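Local coordinates for spectinomycin phosphotransferase (Legionella pneumophila, PDB 3I1A), which probably transfers a phosphate group from a nucleotide to the antibiotic spectinomycin, a kinase-like reaction that gives bacteria resistance to the drug, at residues K3-L15 with A26-Y40. Sequence-based numbering, arbitrary orientation.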
loop_
_atom_site.group_PDB
_atom_site.type_symbol
_atom_site.label_atom_id
_atom_site.label_comp_id
_atom_site.label_asym_id
_atom_site.label_seq_id
_atom_site.Cartn_x
_atom_site.Cartn_y
_atom_site.Cartn_z
ATOM N N LYS A 3 -11.351 -4.008 -24.223
ATOM C CA LYS A 3 -11.910 -4.089 -22.841
ATOM C C LYS A 3 -12.313 -2.700 -22.365
ATOM O O LYS A 3 -13.229 -2.543 -21.552
ATOM C CB LYS A 3 -10.863 -4.675 -21.887
ATOM C CG LYS A 3 -11.382 -4.990 -20.496
ATOM C CD LYS A 3 -12.751 -5.649 -20.560
ATOM C CE LYS A 3 -13.004 -6.511 -19.334
ATOM N NZ LYS A 3 -12.109 -7.710 -19.328
ATOM N N GLN A 4 -11.624 -1.697 -22.893
ATOM C CA GLN A 4 -11.873 -0.306 -22.533
ATOM C C GLN A 4 -13.333 0.086 -22.739
ATOM O O GLN A 4 -13.953 -0.280 -23.745
ATOM C CB GLN A 4 -10.971 0.598 -23.366
ATOM C CG GLN A 4 -9.538 0.122 -23.411
ATOM C CD GLN A 4 -8.639 1.022 -24.231
ATOM O OE1 GLN A 4 -7.589 0.597 -24.704
ATOM N NE2 GLN A 4 -9.041 2.272 -24.394
ATOM N N PRO A 5 -13.909 0.828 -21.779
ATOM C CA PRO A 5 -15.306 1.269 -21.866
ATOM C C PRO A 5 -15.552 2.308 -22.966
ATOM O O PRO A 5 -16.683 2.471 -23.437
ATOM C CB PRO A 5 -15.583 1.826 -20.469
ATOM C CG PRO A 5 -14.238 2.300 -20.014
ATOM C CD PRO A 5 -13.315 1.201 -20.482
ATOM N N ILE A 6 -14.491 3.004 -23.361
ATOM C CA ILE A 6 -14.559 4.030 -24.399
ATOM C C ILE A 6 -13.272 4.064 -25.215
ATOM O O ILE A 6 -12.267 3.468 -24.832
ATOM C CB ILE A 6 -14.727 5.427 -23.791
ATOM C CG1 ILE A 6 -13.500 5.752 -22.930
ATOM C CG2 ILE A 6 -16.009 5.485 -22.969
ATOM C CD1 ILE A 6 -13.535 7.100 -22.289
ATOM N N GLN A 7 -13.320 4.758 -26.351
ATOM C CA GLN A 7 -12.153 4.939 -27.205
ATOM C C GLN A 7 -11.513 6.217 -26.640
ATOM O O GLN A 7 -12.220 7.152 -26.274
ATOM C CB GLN A 7 -12.582 5.151 -28.659
ATOM C CG GLN A 7 -11.495 4.838 -29.671
ATOM C CD GLN A 7 -10.333 5.787 -29.585
ATOM O OE1 GLN A 7 -9.185 5.375 -29.378
ATOM N NE2 GLN A 7 -10.614 7.068 -29.753
ATOM N N ALA A 8 -10.186 6.258 -26.579
ATOM C CA ALA A 8 -9.490 7.409 -25.997
ATOM C C ALA A 8 -10.006 8.792 -26.404
ATOM O O ALA A 8 -10.087 9.706 -25.576
ATOM C CB ALA A 8 -7.992 7.305 -26.287
ATOM N N GLN A 9 -10.350 8.954 -27.675
ATOM C CA GLN A 9 -10.841 10.236 -28.155
ATOM C C GLN A 9 -12.203 10.620 -27.588
ATOM O O GLN A 9 -12.608 11.777 -27.646
ATOM C CB GLN A 9 -10.847 10.241 -29.683
ATOM C CG GLN A 9 -9.469 9.941 -30.248
ATOM C CD GLN A 9 -8.385 10.781 -29.590
ATOM O OE1 GLN A 9 -7.206 10.436 -29.629
ATOM N NE2 GLN A 9 -8.783 11.894 -28.986
ATOM N N GLN A 10 -12.913 9.650 -27.020
ATOM C CA GLN A 10 -14.200 9.942 -26.404
ATOM C C GLN A 10 -13.939 10.721 -25.117
ATOM O O GLN A 10 -14.835 11.352 -24.579
ATOM C CB GLN A 10 -14.972 8.652 -26.106
ATOM C CG GLN A 10 -15.789 8.180 -27.295
ATOM C CD GLN A 10 -16.529 6.889 -27.034
ATOM O OE1 GLN A 10 -15.938 5.803 -27.076
ATOM N NE2 GLN A 10 -17.828 6.992 -26.775
ATOM N N LEU A 11 -12.702 10.668 -24.628
ATOM C CA LEU A 11 -12.347 11.404 -23.413
ATOM C C LEU A 11 -12.357 12.886 -23.640
ATOM O O LEU A 11 -12.546 13.665 -22.698
ATOM C CB LEU A 11 -10.953 11.020 -22.899
ATOM C CG LEU A 11 -10.889 9.872 -21.901
ATOM C CD1 LEU A 11 -9.442 9.666 -21.537
ATOM C CD2 LEU A 11 -11.702 10.186 -20.635
ATOM N N ILE A 12 -12.118 13.294 -24.878
ATOM C CA ILE A 12 -12.115 14.709 -25.163
ATOM C C ILE A 12 -13.485 15.236 -24.819
ATOM O O ILE A 12 -13.597 16.179 -24.040
ATOM C CB ILE A 12 -11.790 15.017 -26.632
ATOM C CG1 ILE A 12 -10.355 14.578 -26.941
ATOM C CG2 ILE A 12 -11.954 16.513 -26.896
ATOM C CD1 ILE A 12 -9.968 14.757 -28.393
ATOM N N GLU A 13 -14.527 14.613 -25.370
ATOM C CA GLU A 13 -15.886 15.057 -25.078
ATOM C C GLU A 13 -16.214 14.972 -23.600
ATOM O O GLU A 13 -16.780 15.897 -23.040
ATOM C CB GLU A 13 -16.933 14.225 -25.845
ATOM C CG GLU A 13 -18.399 14.524 -25.411
ATOM C CD GLU A 13 -19.459 13.670 -26.138
ATOM O OE1 GLU A 13 -19.526 13.726 -27.392
ATOM O OE2 GLU A 13 -20.240 12.953 -25.458
ATOM N N LEU A 14 -15.888 13.848 -22.966
ATOM C CA LEU A 14 -16.200 13.682 -21.551
ATOM C C LEU A 14 -15.485 14.662 -20.617
ATOM O O LEU A 14 -16.079 15.163 -19.648
ATOM C CB LEU A 14 -15.912 12.244 -21.121
ATOM C CG LEU A 14 -16.845 11.246 -21.816
ATOM C CD1 LEU A 14 -16.313 9.828 -21.658
ATOM C CD2 LEU A 14 -18.227 11.370 -21.228
ATOM N N LEU A 15 -14.204 14.919 -20.866
ATOM C CA LEU A 15 -13.511 15.852 -20.006
ATOM C C LEU A 15 -14.064 17.270 -20.219
ATOM O O LEU A 15 -14.157 18.046 -19.274
ATOM C CB LEU A 15 -11.995 15.787 -20.261
ATOM C CG LEU A 15 -11.432 14.438 -19.744
ATOM C CD1 LEU A 15 -9.938 14.334 -20.025
ATOM C CD2 LEU A 15 -11.667 14.321 -18.250
ATOM N N ALA A 26 -5.380 12.503 -26.295
ATOM C CA ALA A 26 -5.583 11.502 -25.252
ATOM C C ALA A 26 -5.046 10.161 -25.737
ATOM O O ALA A 26 -5.258 9.771 -26.879
ATOM C CB ALA A 26 -7.060 11.382 -24.911
ATOM N N GLN A 27 -4.360 9.447 -24.857
ATOM C CA GLN A 27 -3.771 8.179 -25.236
ATOM C C GLN A 27 -3.872 7.140 -24.120
ATOM O O GLN A 27 -3.632 7.447 -22.951
ATOM C CB GLN A 27 -2.306 8.425 -25.614
ATOM C CG GLN A 27 -1.546 7.213 -26.081
ATOM C CD GLN A 27 -0.121 7.559 -26.469
ATOM O OE1 GLN A 27 0.111 8.421 -27.323
ATOM N NE2 GLN A 27 0.842 6.885 -25.849
ATOM N N PHE A 28 -4.232 5.913 -24.485
ATOM C CA PHE A 28 -4.347 4.837 -23.500
ATOM C C PHE A 28 -2.964 4.501 -22.971
ATOM O O PHE A 28 -2.012 4.443 -23.743
ATOM C CB PHE A 28 -4.956 3.590 -24.142
ATOM C CG PHE A 28 -5.002 2.389 -23.229
ATOM C CD1 PHE A 28 -5.638 2.456 -21.993
ATOM C CD2 PHE A 28 -4.424 1.180 -23.620
ATOM C CE1 PHE A 28 -5.704 1.337 -21.153
ATOM C CE2 PHE A 28 -4.483 0.054 -22.789
ATOM C CZ PHE A 28 -5.130 0.139 -21.549
ATOM N N ILE A 29 -2.861 4.288 -21.660
ATOM C CA ILE A 29 -1.595 3.945 -21.012
ATOM C C ILE A 29 -1.591 2.446 -20.727
ATOM O O ILE A 29 -2.311 1.977 -19.846
ATOM C CB ILE A 29 -1.421 4.680 -19.665
ATOM C CG1 ILE A 29 -1.429 6.192 -19.880
ATOM C CG2 ILE A 29 -0.122 4.241 -18.998
ATOM C CD1 ILE A 29 -1.333 6.974 -18.602
ATOM N N GLN A 30 -0.773 1.700 -21.464
ATOM C CA GLN A 30 -0.711 0.252 -21.298
ATOM C C GLN A 30 -0.215 -0.224 -19.939
ATOM O O GLN A 30 0.721 0.340 -19.372
ATOM C CB GLN A 30 0.168 -0.369 -22.383
ATOM C CG GLN A 30 0.093 -1.881 -22.390
ATOM C CD GLN A 30 -1.321 -2.373 -22.615
ATOM O OE1 GLN A 30 -1.874 -2.231 -23.706
ATOM N NE2 GLN A 30 -1.921 -2.943 -21.577
ATOM N N GLY A 31 -0.857 -1.273 -19.432
ATOM C CA GLY A 31 -0.483 -1.856 -18.155
ATOM C C GLY A 31 -0.346 -0.901 -16.983
ATOM O O GLY A 31 0.028 -1.319 -15.885
ATOM N N GLY A 32 -0.642 0.375 -17.204
ATOM C CA GLY A 32 -0.536 1.347 -16.133
ATOM C C GLY A 32 -1.449 1.017 -14.967
ATOM O O GLY A 32 -1.017 1.009 -13.809
ATOM N N ALA A 33 -2.716 0.742 -15.277
ATOM C CA ALA A 33 -3.714 0.406 -14.263
ATOM C C ALA A 33 -3.717 -1.094 -13.956
ATOM O O ALA A 33 -3.065 -1.880 -14.647
ATOM C CB ALA A 33 -5.095 0.847 -14.732
ATOM N N ASP A 34 -4.458 -1.482 -12.920
ATOM C CA ASP A 34 -4.526 -2.884 -12.539
ATOM C C ASP A 34 -5.930 -3.338 -12.176
ATOM O O ASP A 34 -6.711 -2.576 -11.605
ATOM N N THR A 35 -6.251 -4.588 -12.501
ATOM C CA THR A 35 -7.574 -5.108 -12.202
ATOM C C THR A 35 -8.631 -4.348 -12.979
ATOM O O THR A 35 -8.524 -4.203 -14.196
ATOM N N ASN A 36 -9.651 -3.859 -12.281
ATOM C CA ASN A 36 -10.708 -3.102 -12.934
ATOM C C ASN A 36 -10.316 -1.634 -13.041
ATOM O O ASN A 36 -10.724 -0.813 -12.220
ATOM C CB ASN A 36 -12.026 -3.232 -12.162
ATOM C CG ASN A 36 -13.106 -2.302 -12.691
ATOM O OD1 ASN A 36 -13.025 -1.819 -13.824
ATOM N ND2 ASN A 36 -14.130 -2.054 -11.878
ATOM N N ALA A 37 -9.509 -1.306 -14.049
ATOM C CA ALA A 37 -9.087 0.075 -14.250
ATOM C C ALA A 37 -8.356 0.264 -15.570
ATOM O O ALA A 37 -7.594 -0.598 -16.009
ATOM C CB ALA A 37 -8.207 0.522 -13.107
ATOM N N PHE A 38 -8.609 1.404 -16.198
ATOM C CA PHE A 38 -7.978 1.745 -17.458
ATOM C C PHE A 38 -7.432 3.159 -17.300
ATOM O O PHE A 38 -8.174 4.082 -16.951
ATOM C CB PHE A 38 -9.007 1.668 -18.587
ATOM C CG PHE A 38 -9.736 0.359 -18.640
ATOM C CD1 PHE A 38 -10.802 0.111 -17.785
ATOM C CD2 PHE A 38 -9.332 -0.644 -19.522
ATOM C CE1 PHE A 38 -11.458 -1.110 -17.804
ATOM C CE2 PHE A 38 -9.982 -1.872 -19.548
ATOM C CZ PHE A 38 -11.046 -2.105 -18.687
ATOM N N ALA A 39 -6.132 3.322 -17.529
ATOM C CA ALA A 39 -5.491 4.624 -17.376
ATOM C C ALA A 39 -5.200 5.257 -18.723
ATOM O O ALA A 39 -4.883 4.567 -19.703
ATOM C CB ALA A 39 -4.202 4.484 -16.558
ATOM N N TYR A 40 -5.315 6.582 -18.762
ATOM C CA TYR A 40 -5.093 7.341 -19.979
ATOM C C TYR A 40 -4.348 8.620 -19.671
ATOM O O TYR A 40 -4.462 9.155 -18.561
ATOM C CB TYR A 40 -6.434 7.755 -20.610
ATOM C CG TYR A 40 -7.373 6.647 -21.024
ATOM C CD1 TYR A 40 -8.180 6.000 -20.091
ATOM C CD2 TYR A 40 -7.454 6.252 -22.367
ATOM C CE1 TYR A 40 -9.045 4.979 -20.479
ATOM C CE2 TYR A 40 -8.308 5.240 -22.766
ATOM C CZ TYR A 40 -9.100 4.603 -21.815
ATOM O OH TYR A 40 -9.925 3.583 -22.205
HETATM O O HOH W 1 -4.885 12.255 -29.104
#
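Lys3 meets Phe38 through the root of its side chain: CG lies at the edge of the ring, 3.4 Å from Phe38 CZ, while the amino group points off from the contact. The next two residues cover one face of the same ring, Gln4 through CA and Pro5 through CD, both in CH-pi contacts, Pro5 CD standing 4.0 Å from the ring centroid. The side chain of Gln4 continues to Phe28 and Tyr40. With CG beside the backbone N (chi1 -46°) and the chain extended beyond it, the amide comes to lie over Phe28, its plane 32° from that of the ring and OE1 3.4 Å from Phe28 CD2. Its other end, NE2, approaches the edge of Tyr40 and gives a weak, bent hydrogen bond to Tyr40 OH (2.7 Å); a second weak bond runs to Ile6 O. Ala8 CB packs on Tyr40 CE2 (4.1 Å) and, more loosely, on Ala26 CB (4.4 Å). One water links Gln9 OE1 to Ala26 N, and Leu11 CD1 packs 3.7 Å from Tyr40 CB. Residues 3-15 thus pack against the outermost strand 25-29 and its neighbour 38-43 of the antiparallel sheet in the kinase-like N-terminal lobe. With one weak direct hydrogen bond and one water bridge between them, the two segments are probably held together mainly by apolar and CH-pi contacts.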